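PDB 6L8P: RidA family protein, which probably hydrolyses reactive enamine and imine intermediates, releasing ammonia, as a trimeric RidA-family deaminase from an Antarctic bacterium. Local coordinates for residues 99-104 with 125-130. The protein carries 1 engineered substitution. Numbering follows the deposited sequence.
Sequences LTDLSD and AVQVAA
Leu99 closes its strand in parallel register with Gln127, and its backbone is gripped on both sides of that residue: Leu99 N donates to Val126 O at 3.0 Å, while Leu99 O accepts from Val128 N at 2.8 Å. The same carbonyl oxygen also takes a CA-H...O contact from Gln127. Beyond Leu99 the direct hydrogen bonding to 125-130 passes to the Gln127 side chain, while Thr100 keeps a backbone bond to Val136. The CG2 methyl of Thr100 packs 3.9 Å from Ala130 CA, and Thr100 O accepts from a water that also donates to Val128 O and accepts from Gln127 NE2. Asp101 turns the chain: its OD1 receives Ser103 N from above the carboxylate plane, an Asx turn that spans Leu102, whose own N donates to Gln127 OE1 (2.8 Å, 164° at the hydrogen), a fairly straight bond that reaches the oxygen from 44° out of the amide plane. With CG anti to its own N (chi1 -171°) and the chain extended beyond, Gln127 carries its amide across Thr100 O to this site, where bond and water engage both its ends. Leu102 CD1 lies 3.8 Å from Gln127 CB. Leu102 and Gln127 also pack on Leu131 and Ala129 of a neighbouring subunit, and Val128 to Ala130 meet Gln127 of the third, within the trimer interface. The contact ties strand 92-99 to 122-127, outermost within the chain, at the turn into helix 105-115, with Leu99 on Phe67 of helix 67-84.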
loop_
_atom_site.group_PDB
_atom_site.type_symbol
_atom_site.label_atom_id
_atom_site.label_comp_id
_atom_site.label_asym_id
_atom_site.label_seq_id
_atom_site.Cartn_x
_atom_site.Cartn_y
_atom_site.Cartn_z
ATOM N N LEU A 99 12.061 2.246 1.037
ATOM C CA LEU A 99 13.475 2.532 1.280
ATOM C C LEU A 99 13.772 3.971 0.906
ATOM O O LEU A 99 13.181 4.497 -0.035
ATOM C CB LEU A 99 14.391 1.652 0.415
ATOM C CG LEU A 99 14.185 0.149 0.612
ATOM C CD1 LEU A 99 15.092 -0.566 -0.366
ATOM C CD2 LEU A 99 14.594 -0.173 2.003
ATOM N N THR A 100 14.765 4.598 1.581
ATOM C CA THR A 100 15.214 5.885 1.049
ATOM C C THR A 100 16.372 5.731 0.062
ATOM O O THR A 100 16.732 6.713 -0.619
ATOM C CB THR A 100 15.587 6.850 2.187
ATOM O OG1 THR A 100 16.469 6.185 3.097
ATOM C CG2 THR A 100 14.350 7.303 2.974
ATOM N N ASP A 101 16.947 4.532 -0.070
ATOM C CA ASP A 101 18.046 4.322 -1.026
ATOM C C ASP A 101 17.998 2.893 -1.541
ATOM O O ASP A 101 18.251 1.966 -0.775
ATOM C CB ASP A 101 19.387 4.582 -0.336
ATOM C CG ASP A 101 20.545 4.615 -1.314
ATOM O OD1 ASP A 101 20.361 4.246 -2.507
ATOM O OD2 ASP A 101 21.653 5.046 -0.884
ATOM N N LEU A 102 17.661 2.708 -2.823
ATOM C CA LEU A 102 17.609 1.342 -3.351
ATOM C C LEU A 102 18.984 0.694 -3.441
ATOM O O LEU A 102 19.046 -0.515 -3.697
ATOM C CB LEU A 102 16.903 1.333 -4.726
ATOM C CG LEU A 102 15.402 1.073 -4.594
ATOM C CD1 LEU A 102 14.695 1.477 -5.905
ATOM C CD2 LEU A 102 15.073 -0.368 -4.242
ATOM N N SER A 103 20.068 1.442 -3.212
ATOM C CA SER A 103 21.363 0.800 -2.998
ATOM C C SER A 103 21.314 -0.194 -1.852
ATOM O O SER A 103 22.161 -1.086 -1.791
ATOM C CB SER A 103 22.447 1.847 -2.700
ATOM O OG SER A 103 22.559 2.723 -3.809
ATOM N N ASP A 104 20.364 -0.055 -0.922
ATOM C CA ASP A 104 20.210 -1.005 0.175
ATOM C C ASP A 104 19.419 -2.272 -0.197
ATOM O O ASP A 104 19.228 -3.128 0.669
ATOM C CB ASP A 104 19.536 -0.308 1.360
ATOM C CG ASP A 104 20.383 0.828 1.921
ATOM O OD1 ASP A 104 21.620 0.649 2.042
ATOM O OD2 ASP A 104 19.838 1.901 2.291
ATOM N N ALA A 125 8.292 -3.045 -3.258
ATOM C CA ALA A 125 9.426 -2.284 -2.729
ATOM C C ALA A 125 9.630 -1.071 -3.616
ATOM O O ALA A 125 9.682 -1.184 -4.848
ATOM C CB ALA A 125 10.719 -3.136 -2.655
ATOM N N VAL A 126 9.781 0.099 -2.997
ATOM C CA VAL A 126 10.023 1.318 -3.762
ATOM C C VAL A 126 11.008 2.170 -2.987
ATOM O O VAL A 126 11.189 1.997 -1.772
ATOM C CB VAL A 126 8.740 2.145 -3.989
ATOM C CG1 VAL A 126 7.645 1.306 -4.689
ATOM C CG2 VAL A 126 8.212 2.692 -2.656
ATOM N N GLN A 127 11.660 3.104 -3.697
ATOM C CA GLN A 127 12.455 4.138 -3.022
ATOM C C GLN A 127 11.577 5.383 -2.889
ATOM O O GLN A 127 11.137 5.944 -3.906
ATOM C CB GLN A 127 13.719 4.474 -3.804
ATOM C CG GLN A 127 14.674 5.386 -3.013
ATOM C CD GLN A 127 15.891 5.730 -3.857
ATOM O OE1 GLN A 127 16.564 4.827 -4.373
ATOM N NE2 GLN A 127 16.164 7.025 -4.028
ATOM N N VAL A 128 11.319 5.794 -1.645
ATOM C CA VAL A 128 10.538 7.007 -1.374
ATOM C C VAL A 128 11.498 8.176 -1.200
ATOM O O VAL A 128 12.723 8.006 -1.187
ATOM C CB VAL A 128 9.644 6.819 -0.132
ATOM C CG1 VAL A 128 8.588 5.701 -0.413
ATOM C CG2 VAL A 128 10.482 6.476 1.109
ATOM N N ALA A 129 10.946 9.398 -1.108
ATOM C CA ALA A 129 11.785 10.567 -0.920
ATOM C C ALA A 129 12.321 10.674 0.509
ATOM O O ALA A 129 13.457 11.112 0.728
ATOM C CB ALA A 129 11.001 11.830 -1.291
ATOM N N ALA A 130 11.523 10.283 1.492
ATOM C CA ALA A 130 11.925 10.396 2.893
ATOM C C ALA A 130 10.926 9.605 3.728
ATOM O O ALA A 130 9.819 9.269 3.266
ATOM C CB ALA A 130 11.955 11.856 3.376
HETATM O O HOH W 1 15.150 9.000 -2.084
#